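Local coordinates for protein cellulase (PDB 5E09) that probably hydrolyses internal beta-1,4-glucosidic links of cellulose with a family 5 barrel joined to two carbohydrate-binding modules, at residues G442-F447 and I497-F502; V458-A463 and T477-F482; V464-E469 and R506-H511; I510-H515 and Y524-N529. All coordinates share one frame; numbering follows the deposited sequence.

Overall arrangement
All four contacts lie in the C-terminal carbohydrate-binding module and reach one antiparallel sheet, so together they illustrate how a small beta domain is assembled. Interactions 2, 3 and 4 step across neighbouring strands in the order 479-480, 458-465, 509-516 and 521-529. Interactions 3 and 4 share Ile510 and His511, with centres about 8 Å apart. Interaction 1, centred about 12 Å from interaction 4 and 16 Å from interactions 2 and 3, brings helix 499-502 against the same core through Phe501 and Phe502. Along the chain, interaction 2 is nested inside the loop closed by interaction 1, interaction 3 crosses both, and interaction 4 follows interactions 1 and 2, so local and chain-distant segments are tied into one module.

Interaction 1: residues G442-F447 and I497-F502; sequences GSTSNF and ITDAFF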
# COMPACT_ATOMS: atom_id res chain seq x y z
N GLY A 442 4.90 -8.58 33.96
CA GLY A 442 4.86 -7.19 33.56
C GLY A 442 3.52 -6.52 33.71
O GLY A 442 2.56 -7.13 34.16
N SER A 443 3.46 -5.25 33.34
CA SER A 443 2.20 -4.53 33.31
C SER A 443 1.66 -4.51 31.88
O SER A 443 2.43 -4.68 30.93
CB SER A 443 2.37 -3.11 33.84
OG SER A 443 3.17 -2.33 32.96
N THR A 444 0.36 -4.29 31.74
CA THR A 444 -0.29 -4.31 30.44
C THR A 444 0.25 -3.26 29.46
O THR A 444 0.10 -3.39 28.24
CB THR A 444 -1.81 -4.08 30.58
OG1 THR A 444 -2.05 -2.91 31.36
CG2 THR A 444 -2.46 -5.27 31.26
N SER A 445 0.90 -2.23 29.98
CA SER A 445 1.39 -1.15 29.14
C SER A 445 2.86 -1.33 28.75
O SER A 445 3.39 -0.58 27.94
CB SER A 445 1.19 0.19 29.83
OG SER A 445 1.87 0.22 31.07
N ASN A 446 3.52 -2.34 29.33
CA ASN A 446 4.94 -2.57 29.06
C ASN A 446 5.28 -4.06 28.96
O ASN A 446 6.28 -4.51 29.53
CB ASN A 446 5.78 -1.91 30.14
CG ASN A 446 7.23 -1.76 29.74
OD1 ASN A 446 7.55 -1.63 28.56
ND2 ASN A 446 8.13 -1.80 30.73
N PHE A 447 4.46 -4.81 28.24
CA PHE A 447 4.62 -6.26 28.22
C PHE A 447 5.35 -6.79 26.99
O PHE A 447 4.97 -6.52 25.85
CB PHE A 447 3.25 -6.94 28.33
CG PHE A 447 3.34 -8.39 28.69
CD1 PHE A 447 3.42 -8.79 30.02
CD2 PHE A 447 3.36 -9.37 27.70
CE1 PHE A 447 3.52 -10.13 30.35
CE2 PHE A 447 3.45 -10.70 28.02
CZ PHE A 447 3.53 -11.09 29.35
N ILE A 497 3.48 -7.42 23.49
CA ILE A 497 2.03 -7.49 23.48
C ILE A 497 1.49 -6.12 23.91
O ILE A 497 1.78 -5.65 25.01
CB ILE A 497 1.49 -8.58 24.41
CG1 ILE A 497 2.21 -9.91 24.14
CG2 ILE A 497 -0.01 -8.76 24.20
CD1 ILE A 497 1.88 -10.52 22.78
N THR A 498 0.72 -5.48 23.03
CA THR A 498 0.37 -4.07 23.17
C THR A 498 -0.73 -3.78 24.19
O THR A 498 -1.49 -4.67 24.59
CB THR A 498 -0.06 -3.47 21.82
OG1 THR A 498 -1.25 -4.13 21.37
CG2 THR A 498 1.03 -3.64 20.79
N ASP A 499 -0.82 -2.51 24.59
CA ASP A 499 -1.87 -2.04 25.49
C ASP A 499 -3.22 -2.20 24.81
O ASP A 499 -4.22 -2.49 25.46
CB ASP A 499 -1.62 -0.58 25.89
CG ASP A 499 -2.17 -0.24 27.27
OD1 ASP A 499 -2.31 -1.15 28.12
OD2 ASP A 499 -2.47 0.96 27.52
N ALA A 500 -3.24 -2.03 23.49
CA ALA A 500 -4.48 -2.19 22.72
C ALA A 500 -5.03 -3.62 22.82
O ALA A 500 -6.24 -3.82 22.89
CB ALA A 500 -4.25 -1.80 21.26
N PHE A 501 -4.15 -4.62 22.82
CA PHE A 501 -4.61 -5.99 22.99
C PHE A 501 -5.20 -6.20 24.37
O PHE A 501 -6.29 -6.75 24.52
CB PHE A 501 -3.47 -6.99 22.76
CG PHE A 501 -3.83 -8.42 23.08
CD1 PHE A 501 -4.50 -9.21 22.15
CD2 PHE A 501 -3.50 -8.98 24.30
CE1 PHE A 501 -4.83 -10.52 22.43
CE2 PHE A 501 -3.83 -10.30 24.59
CZ PHE A 501 -4.50 -11.07 23.66
N PHE A 502 -4.49 -5.74 25.40
CA PHE A 502 -4.92 -5.99 26.77
C PHE A 502 -6.18 -5.20 27.16
O PHE A 502 -6.97 -5.67 27.98
CB PHE A 502 -3.79 -5.69 27.75
CG PHE A 502 -2.69 -6.70 27.72
CD1 PHE A 502 -2.96 -8.03 28.02
CD2 PHE A 502 -1.40 -6.34 27.41
CE1 PHE A 502 -1.95 -8.98 28.00
CE2 PHE A 502 -0.39 -7.27 27.40
CZ PHE A 502 -0.66 -8.59 27.69
O HOH W 1 2.25 -3.60 26.48
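A tight beta hairpin meets the start of a short helix here, and Phe447 and Thr444 of the hairpin touch Phe502 of the helix and Ile497 at the end of the strand before it. The backbone link is a bond from Ile497 N to Phe447 O of 2.9 Å. Beside it a water joins three groups, donating to Thr444 O and Ile497 O and accepting from Phe447 N, which gives both carbonyls a donor and ties the turn to the end of strand 494-497. The two phenyl rings form an offset edge-to-face pair, the edge of Phe502 turned toward the face of Phe447, with centroids 5.7 Å apart and planes at 81°. Phe502 CG is turned beside its own backbone N (chi1 -73°), which carries the ring to Phe447, with CE2 3.8 Å from Phe447 CB. Phe502 CB lies 3.8 Å from Thr444 CG2. Ile497 CG1 comes in at the edge of the Phe447 ring, 3.8 Å from CD2. Replacing Phe502 by an alanine would probably open a gap beside Thr444 O and Phe447 CB and leave the Phe447 ring without its edge-on neighbour. Thr498 OG1, bonded also to Tyr484 O, accepts from Phe501 N. The pieces are a type I turn, Ser443 to Asn446, set against a threonine N-cap.

Interaction 2: residues V458-A463 and T477-F482; sequences VATMEA and TSFKEF
Glu462 lies along Phe479 and reaches Ser478, so one side chain serves an apolar and a polar neighbour. Its CG sits over the face of the Phe479 ring, 3.6 Å from the centroid and 15° off the normal, a CH-pi contact, and the carboxylate continues stacked, its plane only 3° from that of the ring. Ser478 OG donates to the anti lone pair of Glu462 OE2 at 2.6 Å, whereas Glu462 OE1 is bonded to His515 NE2. An alanine in place of Glu462 would probably leave Ser478 OG and His515 without this acceptor and strip the covering from one face of the Phe479 ring. At the edge of that ring Thr460 CG2 stands 3.7 Å from Phe479 CD1.

Backbone bonds hold these groups in place: Lys480 N reaches Met461 O at 2.8 Å, and Ala463 N reaches Ser478 O at 2.9 Å. Lys480 CG lies 3.8 Å from CE of the selenomethionine Met461. Bent at chi2 and chi3, the lysine chain returns NZ to Thr477 O (2.8 Å), with Pro473 O and Ala471 O as further acceptors. Farther out, Thr477 OG1 accepts from Phe479 N in an ST turn, and Phe479 is also backbone-bonded to Ala236, in a loop of the family 5 catalytic domain. The arrangement is that of a short outer strand beside a longer one, which carries a classic beta bulge at Ala459 and Thr460 opposite His515.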
# COMPACT_ATOMS: atom_id res chain seq x y z
N VAL A 458 7.98 -14.54 12.87
CA VAL A 458 6.57 -14.64 13.23
C VAL A 458 5.67 -14.21 12.09
O VAL A 458 5.76 -13.09 11.58
CB VAL A 458 6.25 -13.78 14.47
CG1 VAL A 458 4.79 -13.92 14.84
CG2 VAL A 458 7.13 -14.18 15.64
N ALA A 459 4.79 -15.12 11.68
CA ALA A 459 3.79 -14.83 10.66
C ALA A 459 2.56 -14.20 11.32
O ALA A 459 2.08 -13.16 10.88
CB ALA A 459 3.40 -16.09 9.90
N THR A 460 2.07 -14.84 12.38
CA THR A 460 0.88 -14.33 13.04
C THR A 460 0.69 -14.91 14.44
O THR A 460 1.53 -15.67 14.91
CB THR A 460 -0.39 -14.60 12.20
OG1 THR A 460 -1.52 -14.01 12.85
CG2 THR A 460 -0.61 -16.09 12.01
N MSE A 461 -0.40 -14.54 15.10
CA MSE A 461 -0.63 -14.93 16.49
C MSE A 461 -2.12 -15.17 16.76
O MSE A 461 -2.96 -14.32 16.45
CB MSE A 461 -0.10 -13.86 17.46
CG MSE A 461 -0.35 -14.18 18.94
SE MSE A 461 -0.04 -12.73 20.23
CE MSE A 461 -1.66 -11.69 19.96
N GLU A 462 -2.44 -16.32 17.34
CA GLU A 462 -3.79 -16.60 17.80
C GLU A 462 -3.92 -16.30 19.29
O GLU A 462 -2.97 -16.47 20.05
CB GLU A 462 -4.19 -18.04 17.53
CG GLU A 462 -4.51 -18.36 16.09
CD GLU A 462 -4.97 -19.79 15.91
OE1 GLU A 462 -4.11 -20.70 15.86
OE2 GLU A 462 -6.20 -20.01 15.83
N ALA A 463 -5.10 -15.86 19.70
CA ALA A 463 -5.39 -15.62 21.10
C ALA A 463 -6.77 -16.15 21.44
O ALA A 463 -7.77 -15.66 20.91
CB ALA A 463 -5.31 -14.14 21.41
N THR A 477 -12.45 -13.55 15.18
CA THR A 477 -11.40 -14.47 14.75
C THR A 477 -10.33 -14.64 15.82
O THR A 477 -10.13 -13.75 16.65
CB THR A 477 -10.74 -14.00 13.42
OG1 THR A 477 -9.64 -14.86 13.10
CG2 THR A 477 -10.25 -12.57 13.54
N SER A 478 -9.66 -15.78 15.81
CA SER A 478 -8.61 -16.06 16.78
C SER A 478 -7.29 -15.41 16.38
O SER A 478 -6.43 -15.15 17.22
CB SER A 478 -8.42 -17.57 16.95
OG SER A 478 -8.10 -18.17 15.71
N PHE A 479 -7.13 -15.15 15.08
CA PHE A 479 -5.90 -14.57 14.56
C PHE A 479 -5.87 -13.06 14.73
O PHE A 479 -6.64 -12.34 14.09
CB PHE A 479 -5.73 -14.93 13.08
CG PHE A 479 -5.46 -16.38 12.85
CD1 PHE A 479 -4.17 -16.87 12.86
CD2 PHE A 479 -6.51 -17.27 12.64
CE1 PHE A 479 -3.92 -18.22 12.66
CE2 PHE A 479 -6.27 -18.62 12.44
CZ PHE A 479 -4.97 -19.09 12.45
N LYS A 480 -4.96 -12.58 15.57
CA LYS A 480 -4.89 -11.15 15.88
C LYS A 480 -4.08 -10.37 14.86
O LYS A 480 -3.18 -10.92 14.21
CB LYS A 480 -4.31 -10.95 17.28
CG LYS A 480 -5.10 -11.67 18.38
CD LYS A 480 -6.53 -11.14 18.50
CE LYS A 480 -7.54 -12.17 18.03
NZ LYS A 480 -8.95 -11.66 18.12
N GLU A 481 -4.41 -9.10 14.71
CA GLU A 481 -3.82 -8.23 13.70
C GLU A 481 -2.36 -7.90 14.02
O GLU A 481 -2.05 -7.40 15.10
CB GLU A 481 -4.63 -6.94 13.58
CG GLU A 481 -4.00 -5.86 12.70
CD GLU A 481 -4.90 -4.64 12.53
OE1 GLU A 481 -5.92 -4.56 13.24
OE2 GLU A 481 -4.58 -3.78 11.69
N PHE A 482 -1.49 -8.15 13.04
CA PHE A 482 -0.06 -7.89 13.18
C PHE A 482 0.23 -6.41 13.45
O PHE A 482 -0.31 -5.52 12.79
CB PHE A 482 0.65 -8.33 11.90
CG PHE A 482 2.12 -8.62 12.08
CD1 PHE A 482 3.04 -7.59 12.19
CD2 PHE A 482 2.58 -9.93 12.10
CE1 PHE A 482 4.40 -7.86 12.34
CE2 PHE A 482 3.93 -10.22 12.24
CZ PHE A 482 4.85 -9.18 12.36
O HOH W 2 -1.23 -11.52 12.24

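Interaction 3: residues V464-E469 and R506-H511; sequences VYANGE and RDDDIH
Val464 pairs with His511 through two backbone bonds, Val464 N to His511 O at 2.9 Å and His511 N to Val464 O at 2.8 Å, a regular antiparallel register. Tyr465 then turns to the same face as Ile510, and its ring becomes the platform of the contact. The Arg506 guanidinium lies flat on it, centres 3.7 Å apart and planes at 8°, a stacked cation-pi arrangement. Arg506 CG lies between the backbone N and the carbonyl carbon (chi1 86°), and the chain bends at chi3 to lay the guanidinium over the ring. The same tyrosine is held at its far end, where Arg506 N donates to Tyr465 OH at 2.9 Å, and Ile510 CG1 lies 4.0 Å from Tyr465 CE1.

At Ala466 the strand gives way to a type I turn. Ala466 N makes a weak bond to Asp509 O, and Ala466 CB packs 3.8 Å from His511 CE1. Asn467 OD1 accepts from Glu469 N in an Asx turn, the donor standing above the carbonyl plane. Glu469 closes the walk: its OE2 forms a salt bridge with Arg506 NH2 at 2.9 Å, though the hydrogen bond within it is weak. Asp508 OD2 makes a longer, weak bridge to Arg506 NH1, so the cation is probably steadied by two carboxylates as well as by the ring.

In the sheet, strand 458-465 runs between strands 479-480 and 509-516. On the far side of strand 509-516, Ile510 bonds to Leu526 of strand 521-529, and Tyr465 and Ile510 both touch Val505, in the loop after helix 499-502.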
# COMPACT_ATOMS: atom_id res chain seq x y z
N VAL A 464 -6.84 -17.16 22.31
CA VAL A 464 -8.14 -17.66 22.76
C VAL A 464 -8.16 -17.75 24.27
O VAL A 464 -7.12 -17.92 24.89
CB VAL A 464 -8.48 -19.04 22.18
CG1 VAL A 464 -8.62 -18.98 20.66
CG2 VAL A 464 -7.42 -20.06 22.58
N TYR A 465 -9.32 -17.61 24.89
CA TYR A 465 -9.40 -17.79 26.33
C TYR A 465 -9.27 -19.26 26.67
O TYR A 465 -9.38 -20.12 25.80
CB TYR A 465 -10.70 -17.22 26.89
CG TYR A 465 -10.76 -15.72 26.83
CD1 TYR A 465 -9.91 -14.94 27.62
CD2 TYR A 465 -11.65 -15.07 26.00
CE1 TYR A 465 -9.95 -13.57 27.57
CE2 TYR A 465 -11.70 -13.70 25.94
CZ TYR A 465 -10.86 -12.95 26.73
OH TYR A 465 -10.93 -11.58 26.66
N ALA A 466 -9.04 -19.54 27.95
CA ALA A 466 -8.85 -20.91 28.42
C ALA A 466 -10.05 -21.80 28.07
O ALA A 466 -9.91 -23.01 27.94
CB ALA A 466 -8.60 -20.93 29.92
N ASN A 467 -11.22 -21.18 27.90
CA ASN A 467 -12.42 -21.93 27.54
C ASN A 467 -12.56 -22.13 26.02
O ASN A 467 -13.48 -22.81 25.57
CB ASN A 467 -13.67 -21.23 28.09
CG ASN A 467 -13.91 -19.86 27.48
OD1 ASN A 467 -13.15 -19.40 26.63
ND2 ASN A 467 -14.98 -19.20 27.92
N GLY A 468 -11.65 -21.55 25.24
CA GLY A 468 -11.66 -21.72 23.80
C GLY A 468 -12.28 -20.57 23.02
O GLY A 468 -12.28 -20.56 21.79
N GLU A 469 -12.80 -19.58 23.74
CA GLU A 469 -13.42 -18.41 23.14
C GLU A 469 -12.37 -17.39 22.65
O GLU A 469 -11.34 -17.20 23.29
CB GLU A 469 -14.37 -17.78 24.16
CG GLU A 469 -14.94 -16.42 23.82
CD GLU A 469 -15.90 -15.93 24.89
OE1 GLU A 469 -16.33 -16.76 25.73
OE2 GLU A 469 -16.22 -14.72 24.91
N ARG A 506 -10.70 -9.85 28.97
CA ARG A 506 -11.15 -10.05 30.34
C ARG A 506 -9.98 -10.50 31.21
O ARG A 506 -8.92 -10.87 30.70
CB ARG A 506 -12.27 -11.09 30.38
CG ARG A 506 -11.68 -12.49 30.47
CD ARG A 506 -12.62 -13.66 30.24
NE ARG A 506 -13.52 -13.52 29.11
CZ ARG A 506 -14.06 -14.56 28.48
NH1 ARG A 506 -13.73 -15.80 28.83
NH2 ARG A 506 -14.88 -14.37 27.46
N ASP A 507 -10.18 -10.49 32.53
CA ASP A 507 -9.23 -11.09 33.46
C ASP A 507 -9.37 -12.61 33.42
O ASP A 507 -10.35 -13.16 33.91
CB ASP A 507 -9.45 -10.59 34.89
CG ASP A 507 -9.31 -9.08 35.01
OD1 ASP A 507 -8.29 -8.54 34.54
OD2 ASP A 507 -10.23 -8.45 35.58
N ASP A 508 -8.38 -13.28 32.85
CA ASP A 508 -8.48 -14.70 32.57
C ASP A 508 -7.14 -15.25 32.10
O ASP A 508 -6.17 -14.51 31.96
CB ASP A 508 -9.54 -14.95 31.49
CG ASP A 508 -10.13 -16.35 31.54
OD1 ASP A 508 -9.54 -17.22 32.21
OD2 ASP A 508 -11.17 -16.57 30.90
N ASP A 509 -7.10 -16.55 31.86
CA ASP A 509 -5.99 -17.16 31.16
C ASP A 509 -6.21 -16.98 29.67
O ASP A 509 -7.32 -17.16 29.17
CB ASP A 509 -5.86 -18.64 31.52
CG ASP A 509 -5.07 -18.86 32.78
OD1 ASP A 509 -4.82 -17.87 33.50
OD2 ASP A 509 -4.69 -20.02 33.05
N ILE A 510 -5.16 -16.58 28.98
CA ILE A 510 -5.20 -16.39 27.54
C ILE A 510 -4.14 -17.28 26.89
O ILE A 510 -2.96 -17.16 27.19
CB ILE A 510 -4.97 -14.92 27.15
CG1 ILE A 510 -5.97 -14.02 27.87
CG2 ILE A 510 -5.06 -14.75 25.65
CD1 ILE A 510 -5.50 -12.59 28.05
N HIS A 511 -4.58 -18.19 26.04
CA HIS A 511 -3.67 -19.04 25.29
C HIS A 511 -3.31 -18.36 23.97
O HIS A 511 -4.17 -18.10 23.13
CB HIS A 511 -4.29 -20.41 25.03
CG HIS A 511 -4.48 -21.23 26.28
ND1 HIS A 511 -5.33 -20.85 27.29
CD2 HIS A 511 -3.92 -22.39 26.67
CE1 HIS A 511 -5.29 -21.75 28.26
NE2 HIS A 511 -4.44 -22.70 27.91

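Interaction 4: residues I510-H515 and Y524-N529; sequences IHLTFH and YTLSKN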
# COMPACT_ATOMS: atom_id res chain seq x y z
N ILE A 510 -5.16 -16.58 28.98
CA ILE A 510 -5.20 -16.39 27.54
C ILE A 510 -4.14 -17.28 26.89
O ILE A 510 -2.96 -17.16 27.19
CB ILE A 510 -4.97 -14.92 27.15
CG1 ILE A 510 -5.97 -14.02 27.87
CG2 ILE A 510 -5.06 -14.75 25.65
CD1 ILE A 510 -5.50 -12.59 28.05
N HIS A 511 -4.58 -18.19 26.04
CA HIS A 511 -3.67 -19.04 25.29
C HIS A 511 -3.31 -18.36 23.97
O HIS A 511 -4.17 -18.10 23.13
CB HIS A 511 -4.29 -20.41 25.03
CG HIS A 511 -4.48 -21.23 26.28
ND1 HIS A 511 -5.33 -20.85 27.29
CD2 HIS A 511 -3.92 -22.39 26.67
CE1 HIS A 511 -5.29 -21.75 28.26
NE2 HIS A 511 -4.44 -22.70 27.91
N LEU A 512 -2.02 -18.05 23.82
CA LEU A 512 -1.47 -17.51 22.59
C LEU A 512 -0.79 -18.62 21.79
O LEU A 512 -0.08 -19.46 22.35
CB LEU A 512 -0.47 -16.38 22.86
CG LEU A 512 -0.84 -15.25 23.82
CD1 LEU A 512 0.35 -14.32 24.03
CD2 LEU A 512 -2.04 -14.47 23.31
N THR A 513 -1.02 -18.59 20.48
CA THR A 513 -0.35 -19.51 19.57
C THR A 513 0.39 -18.71 18.52
O THR A 513 -0.24 -18.11 17.65
CB THR A 513 -1.34 -20.45 18.87
OG1 THR A 513 -2.15 -21.12 19.84
CG2 THR A 513 -0.60 -21.48 18.01
N PHE A 514 1.71 -18.68 18.58
CA PHE A 514 2.48 -17.99 17.54
C PHE A 514 2.76 -18.90 16.34
O PHE A 514 3.32 -19.99 16.48
CB PHE A 514 3.79 -17.45 18.12
CG PHE A 514 3.59 -16.36 19.14
CD1 PHE A 514 3.47 -15.04 18.75
CD2 PHE A 514 3.50 -16.66 20.49
CE1 PHE A 514 3.28 -14.03 19.68
CE2 PHE A 514 3.31 -15.66 21.44
CZ PHE A 514 3.20 -14.34 21.02
N HIS A 515 2.34 -18.43 15.17
CA HIS A 515 2.61 -19.09 13.90
C HIS A 515 3.82 -18.46 13.21
O HIS A 515 3.83 -17.25 12.91
CB HIS A 515 1.40 -19.01 12.96
CG HIS A 515 0.16 -19.66 13.49
ND1 HIS A 515 -0.46 -20.71 12.84
CD2 HIS A 515 -0.59 -19.40 14.59
CE1 HIS A 515 -1.53 -21.07 13.53
NE2 HIS A 515 -1.63 -20.29 14.59
N TYR A 524 1.94 -20.32 24.27
CA TYR A 524 2.32 -19.46 25.38
C TYR A 524 1.08 -19.07 26.18
O TYR A 524 0.01 -18.93 25.61
CB TYR A 524 3.04 -18.22 24.86
CG TYR A 524 3.83 -17.46 25.90
CD1 TYR A 524 5.11 -17.88 26.28
CD2 TYR A 524 3.32 -16.31 26.49
CE1 TYR A 524 5.84 -17.18 27.22
CE2 TYR A 524 4.05 -15.61 27.43
CZ TYR A 524 5.30 -16.05 27.79
OH TYR A 524 6.02 -15.34 28.73
N THR A 525 1.21 -18.89 27.48
CA THR A 525 0.03 -18.61 28.29
C THR A 525 0.16 -17.31 29.08
O THR A 525 1.17 -17.07 29.73
CB THR A 525 -0.27 -19.77 29.26
OG1 THR A 525 -0.42 -20.99 28.52
CG2 THR A 525 -1.56 -19.51 30.04
N LEU A 526 -0.86 -16.46 28.99
CA LEU A 526 -0.91 -15.24 29.79
C LEU A 526 -1.94 -15.37 30.91
O LEU A 526 -2.99 -15.97 30.72
CB LEU A 526 -1.25 -14.03 28.92
CG LEU A 526 -0.40 -13.74 27.68
CD1 LEU A 526 -0.87 -12.46 26.99
CD2 LEU A 526 1.07 -13.65 28.04
N SER A 527 -1.61 -14.83 32.07
CA SER A 527 -2.60 -14.63 33.12
C SER A 527 -2.70 -13.14 33.35
O SER A 527 -1.74 -12.50 33.79
CB SER A 527 -2.20 -15.37 34.40
OG SER A 527 -2.25 -16.77 34.22
N LYS A 528 -3.85 -12.58 33.01
CA LYS A 528 -4.09 -11.15 33.18
C LYS A 528 -5.01 -10.88 34.37
O LYS A 528 -6.09 -11.46 34.49
CB LYS A 528 -4.71 -10.53 31.93
CG LYS A 528 -5.26 -9.13 32.19
CD LYS A 528 -5.70 -8.41 30.94
CE LYS A 528 -6.35 -7.07 31.25
NZ LYS A 528 -7.69 -7.21 31.87
N ASN A 529 -4.56 -9.98 35.24
CA ASN A 529 -5.37 -9.50 36.34
C ASN A 529 -5.11 -8.01 36.55
O ASN A 529 -3.99 -7.60 36.88
CB ASN A 529 -5.08 -10.29 37.61
CG ASN A 529 -6.18 -10.14 38.63
OD1 ASN A 529 -6.01 -9.47 39.64
ND2 ASN A 529 -7.33 -10.75 38.36
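Leu512 and Tyr524 pair across a beta hairpin, and the leucine side chain can be followed outward as a guide to the buried face. Its CB lies 3.8 Å from Tyr524 O, the carbonyl that also accepts from Leu512 N. CG, set beside the backbone N (chi1 -49°), comes within 4.2 Å of Leu526 CG. At the tip the branches part: CD1 meets Leu526 CD1 at 3.7 Å and also faces Tyr524 CD2, whereas CD2 turns to the ring of Phe501 in helix 499-502. Each methyl thus has an apolar neighbour.

Backbone bonds set this register. Leu512 and Tyr524 exchange two, and Ile510 and Leu526 another two, the straightest being Leu526 N to Ile510 O at 2.9 Å with an N-H...O angle of 176°. The strands run antiparallel, their directions 149° apart. Along the same face, Ile510 CB and Leu526 CB stand 4.2 Å apart, and Phe514 turns the edge of its ring toward Tyr524 CB, 4.3 Å from CE2. The other face is polar: Thr525 OG1 lies over the His511 ring, 4.2 Å from CD2, at a distance of contact only.

The polar ends of the buried-side residues find partners farther off. Tyr524 OH bonds to Glu438 O, and Lys528 NZ forms a salt bridge with Asp507. Leu526 packs against Phe447 and Phe502. Cohesion therefore probably comes from two sources, with hydrogen bonds fixing which residues face each other and the packed leucines, isoleucine and rings keeping one face of the hairpin from water.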